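Local coordinates for protein angiotensin-converting enzyme (Anopheles gambiae, PDB 6S1Y) that probably acts as a zinc-dependent peptidase of the angiotensin-converting enzyme family, cleaving peptides in the mosquito, at residues S112-Y125 with Y154-V167. Sequence-based numbering, arbitrary orientation.
Sequences SMESNYAKAKFCAY and YYWVQWYNATGAPV
F122 and W159 meet rim to rim at the centre of this contact, CZ of F122 lying 3.3 Å from CE3 of W159, with the two ring planes inclined at 46° and neither ring over the other's face. The phenyl group of F122, which loses more surface to the other segment than any other residue here, also reaches across the helix surface, where its CE1 touches the backbone O of Q158 and lies 3.8 Å from CB of A162. With chi1 near 174°, the indole of W159 extends towards helix 100-119, where its six-membered ring presents an edge to the face of Y117, a T-shaped pair with planes at 88° and CZ2 of W159 3.4 Å from CE2 of Y117. The indole NE1 is hydrogen-bonded to the carbonyl of A484, and L135 of helix 135-145 also packs on this tryptophan, so polar and apolar partners together help to hold its orientation.

Farther along the extended chain, two tyrosines of the helix grip backbone atoms. The hydroxyl of Y154 donates to O of C123 (2.7 Å), approaching from above the carbonyl plane, while that of Y155 accepts an almost straight bond from N of Y125 (2.9 Å). The ring of Y125 lies obliquely against that of Y154, and a water links N of C123 to OE1 of Q158. At the other end, V167 packs against CG of M113. Y117 from the end of helix 100-119, F122 from the extended chain that follows and W159 from helix 149-163 thus form an aromatic cluster, continued by the extended chain through C123, which is disulfide-bonded to C131; it belongs to the largely helical fold of angiotensin-converting enzymes, with the side chain of Y117 about 7 Å from the bound glutamyl ligand.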
loop_
_atom_site.group_PDB
_atom_site.type_symbol
_atom_site.label_atom_id
_atom_site.label_comp_id
_atom_site.label_asym_id
_atom_site.label_seq_id
_atom_site.Cartn_x
_atom_site.Cartn_y
_atom_site.Cartn_z
ATOM N N SER A 112 -9.523 18.741 -1.762
ATOM C CA SER A 112 -8.873 19.825 -1.039
ATOM C C SER A 112 -7.699 19.318 -0.202
ATOM O O SER A 112 -6.638 19.956 -0.161
ATOM C CB SER A 112 -9.892 20.529 -0.151
ATOM O OG SER A 112 -9.211 21.408 0.715
ATOM N N MET A 113 -7.865 18.169 0.468
ATOM C CA MET A 113 -6.751 17.575 1.204
ATOM C C MET A 113 -5.649 17.101 0.258
ATOM O O MET A 113 -4.466 17.423 0.452
ATOM C CB MET A 113 -7.242 16.398 2.058
ATOM C CG MET A 113 -8.299 16.758 3.067
ATOM S SD MET A 113 -8.587 15.454 4.277
ATOM C CE MET A 113 -9.586 14.309 3.336
ATOM N N GLU A 114 -6.018 16.313 -0.758
ATOM C CA GLU A 114 -5.033 15.712 -1.657
ATOM C C GLU A 114 -4.254 16.783 -2.398
ATOM O O GLU A 114 -3.031 16.688 -2.551
ATOM C CB GLU A 114 -5.747 14.766 -2.631
ATOM C CG GLU A 114 -4.879 14.146 -3.748
ATOM C CD GLU A 114 -5.578 12.995 -4.476
ATOM O OE1 GLU A 114 -6.829 12.968 -4.499
ATOM O OE2 GLU A 114 -4.870 12.106 -5.004
ATOM N N SER A 115 -4.941 17.841 -2.819
ATOM C CA SER A 115 -4.274 18.936 -3.506
ATOM C C SER A 115 -3.244 19.602 -2.605
ATOM O O SER A 115 -2.139 19.938 -3.054
ATOM C CB SER A 115 -5.315 19.957 -3.960
ATOM O OG SER A 115 -4.674 21.157 -4.355
ATOM N N ASN A 116 -3.605 19.845 -1.344
ATOM C CA ASN A 116 -2.675 20.462 -0.405
ATOM C C ASN A 116 -1.433 19.590 -0.231
ATOM O O ASN A 116 -0.305 20.094 -0.201
ATOM C CB ASN A 116 -3.406 20.698 0.922
ATOM C CG ASN A 116 -2.491 21.153 2.020
ATOM O OD1 ASN A 116 -2.036 20.349 2.831
ATOM N ND2 ASN A 116 -2.208 22.445 2.063
ATOM N N TYR A 117 -1.627 18.266 -0.174
ATOM C CA TYR A 117 -0.519 17.326 -0.034
ATOM C C TYR A 117 0.396 17.357 -1.248
ATOM O O TYR A 117 1.626 17.421 -1.116
ATOM C CB TYR A 117 -1.096 15.924 0.173
ATOM C CG TYR A 117 -0.106 14.793 0.381
ATOM C CD1 TYR A 117 0.615 14.252 -0.696
ATOM C CD2 TYR A 117 0.065 14.213 1.641
ATOM C CE1 TYR A 117 1.484 13.208 -0.507
ATOM C CE2 TYR A 117 0.948 13.154 1.837
ATOM C CZ TYR A 117 1.658 12.662 0.766
ATOM O OH TYR A 117 2.542 11.593 0.948
ATOM N N ALA A 118 -0.186 17.296 -2.448
ATOM C CA ALA A 118 0.621 17.160 -3.662
ATOM C C ALA A 118 1.363 18.442 -4.006
ATOM O O ALA A 118 2.408 18.391 -4.663
ATOM C CB ALA A 118 -0.266 16.747 -4.831
ATOM N N LYS A 119 0.865 19.587 -3.569
ATOM C CA LYS A 119 1.430 20.869 -3.963
ATOM C C LYS A 119 2.419 21.454 -2.957
ATOM O O LYS A 119 2.959 22.532 -3.197
ATOM C CB LYS A 119 0.301 21.880 -4.189
ATOM C CG LYS A 119 -0.497 21.695 -5.486
ATOM C CD LYS A 119 -1.611 22.740 -5.571
ATOM C CE LYS A 119 -2.110 22.936 -6.991
ATOM N NZ LYS A 119 -2.870 24.224 -7.136
ATOM N N ALA A 120 2.683 20.785 -1.845
ATOM C CA ALA A 120 3.518 21.384 -0.816
ATOM C C ALA A 120 4.957 21.503 -1.284
ATOM O O ALA A 120 5.487 20.589 -1.916
ATOM C CB ALA A 120 3.470 20.547 0.457
ATOM N N LYS A 121 5.600 22.625 -0.950
ATOM C CA LYS A 121 7.003 22.864 -1.273
ATOM C C LYS A 121 7.693 23.453 -0.058
ATOM O O LYS A 121 7.051 24.027 0.817
ATOM C CB LYS A 121 7.171 23.816 -2.484
ATOM C CG LYS A 121 6.437 23.325 -3.731
ATOM C CD LYS A 121 7.328 23.321 -4.971
ATOM C CE LYS A 121 6.726 22.460 -6.093
ATOM N NZ LYS A 121 5.225 22.575 -6.116
ATOM N N PHE A 122 9.022 23.347 -0.028
ATOM C CA PHE A 122 9.743 23.631 1.208
ATOM C C PHE A 122 11.058 24.331 0.935
ATOM O O PHE A 122 11.696 24.105 -0.098
ATOM C CB PHE A 122 9.992 22.328 1.978
ATOM C CG PHE A 122 8.741 21.554 2.234
ATOM C CD1 PHE A 122 7.945 21.850 3.334
ATOM C CD2 PHE A 122 8.326 20.575 1.352
ATOM C CE1 PHE A 122 6.772 21.149 3.567
ATOM C CE2 PHE A 122 7.156 19.867 1.582
ATOM C CZ PHE A 122 6.373 20.160 2.688
ATOM N N CYS A 123 11.456 25.162 1.900
ATOM C CA CYS A 123 12.769 25.796 1.895
ATOM C C CYS A 123 13.833 24.863 2.478
ATOM O O CYS A 123 13.597 24.132 3.447
ATOM C CB CYS A 123 12.730 27.099 2.692
ATOM S SG CYS A 123 11.661 28.371 1.956
ATOM N N ALA A 124 15.014 24.891 1.881
ATOM C CA ALA A 124 16.069 23.998 2.322
ATOM C C ALA A 124 16.539 24.385 3.719
ATOM O O ALA A 124 16.522 25.563 4.116
ATOM C CB ALA A 124 17.236 24.024 1.345
ATOM N N TYR A 125 16.919 23.359 4.488
ATOM C CA TYR A 125 17.493 23.569 5.808
ATOM C C TYR A 125 18.688 24.494 5.676
ATOM O O TYR A 125 19.637 24.194 4.942
ATOM C CB TYR A 125 17.900 22.217 6.409
ATOM C CG TYR A 125 18.444 22.243 7.824
ATOM C CD1 TYR A 125 17.665 22.669 8.879
ATOM C CD2 TYR A 125 19.728 21.794 8.100
ATOM C CE1 TYR A 125 18.149 22.677 10.165
ATOM C CE2 TYR A 125 20.221 21.794 9.393
ATOM C CZ TYR A 125 19.421 22.239 10.419
ATOM O OH TYR A 125 19.873 22.262 11.728
ATOM N N TYR A 154 13.924 19.177 11.342
ATOM C CA TYR A 154 13.398 20.333 10.619
ATOM C C TYR A 154 12.454 19.898 9.503
ATOM O O TYR A 154 11.320 20.378 9.407
ATOM C CB TYR A 154 14.556 21.177 10.054
ATOM C CG TYR A 154 14.151 22.175 8.970
ATOM C CD1 TYR A 154 13.653 23.423 9.301
ATOM C CD2 TYR A 154 14.277 21.858 7.620
ATOM C CE1 TYR A 154 13.284 24.329 8.322
ATOM C CE2 TYR A 154 13.915 22.755 6.637
ATOM C CZ TYR A 154 13.422 23.999 6.995
ATOM O OH TYR A 154 13.048 24.905 6.012
ATOM N N TYR A 155 12.884 18.959 8.662
ATOM C CA TYR A 155 12.022 18.588 7.548
ATOM C C TYR A 155 10.787 17.845 8.026
ATOM O O TYR A 155 9.716 17.965 7.431
ATOM C CB TYR A 155 12.778 17.753 6.521
ATOM C CG TYR A 155 13.761 18.561 5.685
ATOM C CD1 TYR A 155 13.326 19.520 4.757
ATOM C CD2 TYR A 155 15.132 18.358 5.818
ATOM C CE1 TYR A 155 14.233 20.250 4.000
ATOM C CE2 TYR A 155 16.033 19.087 5.081
ATOM C CZ TYR A 155 15.591 20.023 4.168
ATOM O OH TYR A 155 16.529 20.722 3.443
ATOM N N TRP A 156 10.923 17.023 9.066
ATOM C CA TRP A 156 9.745 16.350 9.617
ATOM C C TRP A 156 8.713 17.380 10.057
ATOM O O TRP A 156 7.542 17.313 9.665
ATOM C CB TRP A 156 10.160 15.445 10.774
ATOM C CG TRP A 156 9.086 14.540 11.281
ATOM C CD1 TRP A 156 8.984 13.194 11.074
ATOM C CD2 TRP A 156 7.970 14.901 12.098
ATOM N NE1 TRP A 156 7.864 12.690 11.720
ATOM C CE2 TRP A 156 7.229 13.719 12.352
ATOM C CE3 TRP A 156 7.517 16.111 12.648
ATOM C CZ2 TRP A 156 6.052 13.718 13.103
ATOM C CZ3 TRP A 156 6.337 16.108 13.403
ATOM C CH2 TRP A 156 5.629 14.918 13.628
ATOM N N VAL A 157 9.161 18.387 10.819
ATOM C CA VAL A 157 8.273 19.446 11.296
ATOM C C VAL A 157 7.671 20.238 10.136
ATOM O O VAL A 157 6.467 20.530 10.122
ATOM C CB VAL A 157 9.024 20.371 12.265
ATOM C CG1 VAL A 157 8.191 21.634 12.566
ATOM C CG2 VAL A 157 9.374 19.600 13.552
ATOM N N GLN A 158 8.501 20.623 9.162
ATOM C CA GLN A 158 7.997 21.300 7.972
ATOM C C GLN A 158 6.909 20.485 7.289
ATOM O O GLN A 158 5.829 21.001 6.975
ATOM C CB GLN A 158 9.141 21.551 6.998
ATOM C CG GLN A 158 10.120 22.606 7.474
ATOM C CD GLN A 158 9.576 24.001 7.317
ATOM O OE1 GLN A 158 8.970 24.342 6.285
ATOM N NE2 GLN A 158 9.791 24.828 8.327
ATOM N N TRP A 159 7.178 19.202 7.046
ATOM C CA TRP A 159 6.238 18.386 6.290
ATOM C C TRP A 159 4.888 18.305 6.992
ATOM O O TRP A 159 3.840 18.556 6.379
ATOM C CB TRP A 159 6.799 16.975 6.070
ATOM C CG TRP A 159 5.772 16.093 5.414
ATOM C CD1 TRP A 159 5.004 15.132 6.007
ATOM C CD2 TRP A 159 5.363 16.133 4.037
ATOM N NE1 TRP A 159 4.143 14.570 5.090
ATOM C CE2 TRP A 159 4.355 15.159 3.872
ATOM C CE3 TRP A 159 5.764 16.891 2.925
ATOM C CZ2 TRP A 159 3.744 14.925 2.646
ATOM C CZ3 TRP A 159 5.157 16.663 1.716
ATOM C CH2 TRP A 159 4.147 15.694 1.585
ATOM N N TYR A 160 4.892 17.926 8.273
ATOM C CA TYR A 160 3.655 17.703 9.010
ATOM C C TYR A 160 2.907 19.012 9.249
ATOM O O TYR A 160 1.675 19.038 9.212
ATOM C CB TYR A 160 3.966 16.996 10.343
ATOM C CG TYR A 160 4.137 15.492 10.241
ATOM C CD1 TYR A 160 5.346 14.919 9.776
ATOM C CD2 TYR A 160 3.089 14.637 10.546
ATOM C CE1 TYR A 160 5.488 13.526 9.631
ATOM C CE2 TYR A 160 3.224 13.242 10.409
ATOM C CZ TYR A 160 4.420 12.700 9.975
ATOM O OH TYR A 160 4.519 11.343 9.886
ATOM N N ASN A 161 3.622 20.111 9.502
ATOM C CA ASN A 161 2.932 21.386 9.695
ATOM C C ASN A 161 2.221 21.826 8.410
ATOM O O ASN A 161 1.191 22.493 8.473
ATOM C CB ASN A 161 3.906 22.474 10.182
ATOM C CG ASN A 161 4.133 22.438 11.715
ATOM O OD1 ASN A 161 4.101 21.361 12.347
ATOM N ND2 ASN A 161 4.367 23.610 12.320
ATOM N N ALA A 162 2.724 21.429 7.245
ATOM C CA ALA A 162 2.165 21.864 5.976
ATOM C C ALA A 162 1.072 20.946 5.436
ATOM O O ALA A 162 0.166 21.432 4.735
ATOM C CB ALA A 162 3.285 21.977 4.931
ATOM N N THR A 163 1.112 19.643 5.727
ATOM C CA THR A 163 0.171 18.717 5.120
ATOM C C THR A 163 -0.862 18.191 6.103
ATOM O O THR A 163 -1.768 17.460 5.683
ATOM C CB THR A 163 0.901 17.524 4.455
ATOM O OG1 THR A 163 1.657 16.770 5.424
ATOM C CG2 THR A 163 1.825 18.023 3.366
ATOM N N GLY A 164 -0.794 18.566 7.379
ATOM C CA GLY A 164 -1.672 18.067 8.418
ATOM C C GLY A 164 -2.663 19.145 8.828
ATOM O O GLY A 164 -3.805 19.187 8.303
ATOM N N ALA A 165 -2.328 19.968 9.825
ATOM C CA ALA A 165 -3.294 20.910 10.392
ATOM C C ALA A 165 -3.985 21.799 9.365
ATOM O O ALA A 165 -5.183 22.061 9.527
ATOM C CB ALA A 165 -2.599 21.798 11.440
ATOM N N PRO A 166 -3.338 22.265 8.305
ATOM C CA PRO A 166 -4.034 23.160 7.369
ATOM C C PRO A 166 -5.295 22.579 6.760
ATOM O O PRO A 166 -6.099 23.353 6.241
ATOM C CB PRO A 166 -2.978 23.427 6.277
ATOM C CG PRO A 166 -1.657 23.167 6.940
ATOM C CD PRO A 166 -1.930 22.033 7.917
ATOM N N VAL A 167 -5.498 21.262 6.760
ATOM C CA VAL A 167 -6.665 20.681 6.121
ATOM C C VAL A 167 -7.623 20.064 7.136
ATOM O O VAL A 167 -8.475 19.259 6.755
ATOM C CB VAL A 167 -6.272 19.654 5.050
ATOM C CG1 VAL A 167 -5.369 20.299 3.991
ATOM C CG2 VAL A 167 -5.578 18.470 5.665
HETATM O O HOH W 1 9.626 25.804 4.111
#